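PDB 1SD5: transcriptional regulatory protein PdtaR from Mycobacterium tuberculosis, which probably regulates transcription by antitermination through an RNA-binding ANTAR domain, as the response regulator of the PdtaR/PdtaS two-component system in adaptation to poor nutrient conditions. Local coordinates for residues R152-R157 against V191-L196; D46-V51 against M68-G73. All coordinates share one frame; numbering follows the deposited sequence.

Contact 1 (R152-R157 against V191-L196); sequences RKLVER and VAEVVL
Leu154 meets three residues of 191-196: Ala192, Glu193 and Leu196. Its CG lies anti to the backbone N (chi1 169°), which carries both methyls across the gap although the CB itself does not point straight over. The branch point CG rests on Ala192 CB at 3.7 Å. From there the methyls part company. CD2 reaches the aliphatic part of Glu193, 3.4 Å from its CG; the two side chains cross at about a right angle, and the carboxylate is farther from the methyl. CD1 meets Leu196 CD2 at 3.4 Å, tighter than usual van der Waals contact for two carbons. Val155 comes next, and its CB faces away from 191-196; even so, its CG2 stands 4.2 Å from Ala192 CB, and the CA atoms of Val155 and Ala192 are just 5.6 Å apart. The small methyl of Ala192 is consistent with this near approach of the backbones. Arg157, one turn beyond Leu154, closes the row. A bend at chi3 (67°) turns its guanidinium across Leu196, whose CD2 lies 3.3 Å above one face, offset toward the rim; the nearest atom is NH2. Leu196 CD2 thus touches both the Leu154 methyl and the guanidinium face, the two lying roughly at a right angle seen from it. No hydrogen bond spans the two segments, whose axes approach to 8.8 Å at a crossing angle of 48°. Both belong to the ANTAR domain, the RNA-binding part of the protein, and the contact joins helix 145-166 to helix 188-199. Ala192 and Leu196 also touch Ala158 farther along helix 145-166, Val191 and Val195 pack on Trp176 of helix 170-184, and Arg152 and Val155 turn to helix 118-141.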
# COMPACT_ATOMS: atom_id res chain seq x y z
N ARG A 152 9.93 -11.46 3.34
CA ARG A 152 9.23 -10.59 2.39
C ARG A 152 9.45 -11.04 0.94
O ARG A 152 8.50 -11.15 0.17
CB ARG A 152 9.64 -9.12 2.57
CG ARG A 152 8.74 -8.11 1.84
CD ARG A 152 9.29 -6.70 1.81
NE ARG A 152 8.33 -5.71 1.30
CZ ARG A 152 8.64 -4.46 0.95
NH1 ARG A 152 9.89 -4.03 1.04
NH2 ARG A 152 7.70 -3.64 0.50
N LYS A 153 10.70 -11.30 0.57
CA LYS A 153 10.99 -11.76 -0.79
C LYS A 153 10.25 -13.06 -1.10
O LYS A 153 9.68 -13.21 -2.18
CB LYS A 153 12.48 -11.97 -0.99
CG LYS A 153 13.28 -10.70 -1.07
CD LYS A 153 14.75 -11.06 -1.25
CE LYS A 153 15.65 -9.85 -1.29
NZ LYS A 153 17.08 -10.29 -1.23
N LEU A 154 10.27 -13.99 -0.14
CA LEU A 154 9.62 -15.29 -0.32
C LEU A 154 8.12 -15.16 -0.49
O LEU A 154 7.52 -15.75 -1.39
CB LEU A 154 9.95 -16.20 0.88
CG LEU A 154 9.16 -17.51 1.00
CD1 LEU A 154 9.43 -18.38 -0.17
CD2 LEU A 154 9.48 -18.25 2.30
N VAL A 155 7.49 -14.36 0.36
CA VAL A 155 6.05 -14.16 0.28
C VAL A 155 5.71 -13.50 -1.06
O VAL A 155 4.71 -13.84 -1.69
CB VAL A 155 5.55 -13.30 1.46
CG1 VAL A 155 4.15 -12.77 1.18
CG2 VAL A 155 5.58 -14.11 2.75
N GLU A 156 6.55 -12.59 -1.51
CA GLU A 156 6.31 -11.96 -2.81
C GLU A 156 6.39 -12.95 -3.98
O GLU A 156 5.59 -12.87 -4.92
CB GLU A 156 7.25 -10.77 -3.03
CG GLU A 156 6.88 -9.56 -2.18
CD GLU A 156 5.54 -8.96 -2.56
OE1 GLU A 156 5.41 -8.53 -3.72
OE2 GLU A 156 4.62 -8.92 -1.72
N ARG A 157 7.33 -13.89 -3.90
CA ARG A 157 7.43 -14.96 -4.89
C ARG A 157 6.20 -15.86 -4.86
O ARG A 157 5.66 -16.24 -5.91
CB ARG A 157 8.71 -15.77 -4.71
CG ARG A 157 9.94 -15.02 -5.19
CD ARG A 157 11.24 -15.56 -4.64
NE ARG A 157 11.53 -16.89 -5.15
CZ ARG A 157 12.31 -17.77 -4.53
NH1 ARG A 157 12.86 -17.45 -3.36
NH2 ARG A 157 12.53 -18.96 -5.06
N VAL A 191 3.80 -21.51 4.76
CA VAL A 191 2.81 -21.55 3.68
C VAL A 191 3.45 -21.12 2.35
O VAL A 191 3.26 -21.78 1.33
CB VAL A 191 1.61 -20.65 4.00
CG1 VAL A 191 0.71 -20.46 2.78
CG2 VAL A 191 0.83 -21.23 5.18
N ALA A 192 4.22 -20.04 2.39
CA ALA A 192 4.86 -19.52 1.19
C ALA A 192 5.88 -20.52 0.65
O ALA A 192 5.95 -20.73 -0.57
CB ALA A 192 5.50 -18.15 1.46
N GLU A 193 6.64 -21.15 1.54
CA GLU A 193 7.63 -22.14 1.13
C GLU A 193 6.94 -23.30 0.40
O GLU A 193 7.41 -23.76 -0.64
CB GLU A 193 8.45 -22.64 2.34
CG GLU A 193 9.56 -21.67 2.73
CD GLU A 193 10.31 -22.05 4.00
OE1 GLU A 193 9.91 -23.03 4.68
OE2 GLU A 193 11.31 -21.36 4.33
N VAL A 194 5.79 -23.72 0.92
CA VAL A 194 5.04 -24.81 0.31
C VAL A 194 4.44 -24.43 -1.04
O VAL A 194 4.45 -25.24 -1.97
CB VAL A 194 3.98 -25.39 1.27
CG1 VAL A 194 3.05 -26.34 0.53
CG2 VAL A 194 4.67 -26.14 2.41
N VAL A 195 3.97 -23.19 -1.17
CA VAL A 195 3.55 -22.68 -2.48
C VAL A 195 4.69 -22.74 -3.49
O VAL A 195 4.50 -23.16 -4.63
CB VAL A 195 3.02 -21.23 -2.41
CG1 VAL A 195 2.73 -20.69 -3.83
CG2 VAL A 195 1.77 -21.16 -1.54
N LEU A 196 5.88 -22.31 -3.09
CA LEU A 196 7.03 -22.35 -4.00
C LEU A 196 7.34 -23.77 -4.42
O LEU A 196 7.57 -24.04 -5.60
CB LEU A 196 8.25 -21.71 -3.35
CG LEU A 196 8.55 -20.28 -3.80
CD1 LEU A 196 7.41 -19.35 -3.41
CD2 LEU A 196 9.88 -19.82 -3.22

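Contact 2 (D46-V51 against M68-G73); sequences DGQEAV and MPRRDG
Gly47 sits against the carbonyls of Pro69 and Arg71, where the loop after strand 61-65 of this CheY-like receiver domain passes the start of helix 47-57. Gly47 N gives a weak, nearly straight bond to Pro69 O (3.3 Å, 169°), an acceptor that also takes Arg71 N, closing a classic gamma turn centred on Arg70. The glycine CA comes within 3.1 Å of Arg71 O, a CA-H...O contact, and lies 3.6 Å from Met68 CE. Asp46 is the N-cap: its OD1 accepts from Glu49 N at 3.0 Å, met from above the carboxylate plane. The same carboxylate crosses Arg70 at the level of its CD, with OD1 4.2 Å from Arg70 NE, too far for a salt bridge.

Arg70 finds its acceptor in Gln48, whose chain is extended with CG anti to the backbone N (chi1 -174°), bringing OE1 to the guanidinium edge. Within 68-73, Asp72 OD1 receives Met68 N nearly end-on, while Arg71 stretches over Val51, its NH1 nearest CG2. The bond from Arg70 NE to Gln48 OE1 measures 2.9 Å; OE1 is nearly in the guanidinium plane, NE stands above the amide carbonyl plane, and NH2 adds a weak second bond.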
# COMPACT_ATOMS: atom_id res chain seq x y z
N ASP A 46 1.06 19.84 0.17
CA ASP A 46 2.45 19.51 -0.09
C ASP A 46 2.97 18.35 0.77
O ASP A 46 2.30 17.91 1.71
CB ASP A 46 3.33 20.74 0.12
CG ASP A 46 3.31 21.22 1.55
OD1 ASP A 46 4.05 20.65 2.38
OD2 ASP A 46 2.57 22.15 1.94
N GLY A 47 4.16 17.86 0.43
CA GLY A 47 4.66 16.62 0.99
C GLY A 47 5.14 16.77 2.42
O GLY A 47 5.08 15.81 3.20
N GLN A 48 5.62 17.96 2.76
CA GLN A 48 6.10 18.23 4.10
C GLN A 48 4.94 18.19 5.09
O GLN A 48 5.02 17.51 6.12
CB GLN A 48 6.81 19.58 4.18
CG GLN A 48 7.45 19.84 5.54
CD GLN A 48 8.27 21.11 5.60
OE1 GLN A 48 8.43 21.80 4.60
NE2 GLN A 48 8.81 21.42 6.78
N GLU A 49 3.85 18.89 4.78
CA GLU A 49 2.65 18.82 5.62
C GLU A 49 2.06 17.41 5.68
O GLU A 49 1.58 16.99 6.72
CB GLU A 49 1.58 19.81 5.15
CG GLU A 49 0.33 19.80 6.03
CD GLU A 49 -0.59 20.99 5.83
OE1 GLU A 49 -0.78 21.41 4.67
OE2 GLU A 49 -1.13 21.50 6.84
N ALA A 50 2.10 16.68 4.56
CA ALA A 50 1.55 15.33 4.53
C ALA A 50 2.26 14.44 5.55
O ALA A 50 1.62 13.70 6.29
CB ALA A 50 1.68 14.74 3.14
N VAL A 51 3.59 14.53 5.58
CA VAL A 51 4.37 13.74 6.53
C VAL A 51 4.07 14.14 7.97
O VAL A 51 3.87 13.28 8.82
CB VAL A 51 5.87 13.88 6.27
CG1 VAL A 51 6.66 13.19 7.36
CG2 VAL A 51 6.22 13.32 4.89
N MET A 68 4.71 16.93 -5.76
CA MET A 68 4.15 17.93 -4.86
C MET A 68 5.24 18.90 -4.42
O MET A 68 6.42 18.55 -4.39
CB MET A 68 3.58 17.26 -3.62
CG MET A 68 2.23 16.63 -3.86
SD MET A 68 1.49 16.16 -2.33
CE MET A 68 2.75 15.09 -1.67
N PRO A 69 4.84 20.12 -4.07
CA PRO A 69 5.77 21.13 -3.55
C PRO A 69 6.46 20.67 -2.27
O PRO A 69 5.90 19.88 -1.52
CB PRO A 69 4.87 22.33 -3.26
CG PRO A 69 3.64 22.11 -4.05
CD PRO A 69 3.46 20.63 -4.13
N ARG A 70 7.67 21.18 -2.04
CA ARG A 70 8.28 21.21 -0.72
C ARG A 70 9.01 19.90 -0.43
O ARG A 70 10.22 19.88 -0.24
CB ARG A 70 7.22 21.46 0.36
CG ARG A 70 6.75 22.91 0.44
CD ARG A 70 6.08 23.27 1.76
NE ARG A 70 7.05 23.63 2.79
CZ ARG A 70 7.49 24.86 3.02
NH1 ARG A 70 7.05 25.87 2.29
NH2 ARG A 70 8.38 25.10 3.97
N ARG A 71 8.24 18.82 -0.42
CA ARG A 71 8.79 17.48 -0.33
C ARG A 71 8.03 16.63 -1.34
O ARG A 71 6.81 16.54 -1.28
CB ARG A 71 8.59 16.93 1.09
CG ARG A 71 9.32 15.62 1.40
CD ARG A 71 9.22 15.16 2.86
NE ARG A 71 10.08 14.01 3.14
CZ ARG A 71 10.32 13.53 4.34
NH1 ARG A 71 9.79 14.11 5.41
NH2 ARG A 71 11.12 12.48 4.48
N ASP A 72 8.75 16.03 -2.29
CA ASP A 72 8.08 15.36 -3.39
C ASP A 72 7.27 14.20 -2.84
O ASP A 72 7.60 13.64 -1.80
CB ASP A 72 9.09 14.87 -4.44
CG ASP A 72 8.96 15.61 -5.76
OD1 ASP A 72 7.84 16.05 -6.10
OD2 ASP A 72 9.92 15.79 -6.53
N GLY A 73 6.19 13.87 -3.54
CA GLY A 73 5.26 12.87 -3.07
C GLY A 73 5.94 11.56 -2.78
O GLY A 73 5.57 10.85 -1.84

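In the fold
Contact 1 and contact 2 share no element: the first joins two ANTAR helices, the second a helix start and a loop of the receiver domain. Their centres are 35 Å apart, on opposite sides of the chain's centre, and their nearest atoms are about 15 Å from each other. Each is partly buried, yet the chemistry differs. Between 152-157 and 191-196 the link is apolar and lacks any hydrogen bond, with charged side chains at its margin. Between 46-51 and 68-73 the larger interface, 407 Å² against 292 Å², combines a weak backbone bond with side-chain hydrogen bonds, its exposed arginine-glutamine pair contrasting with the buried glycine and methionine.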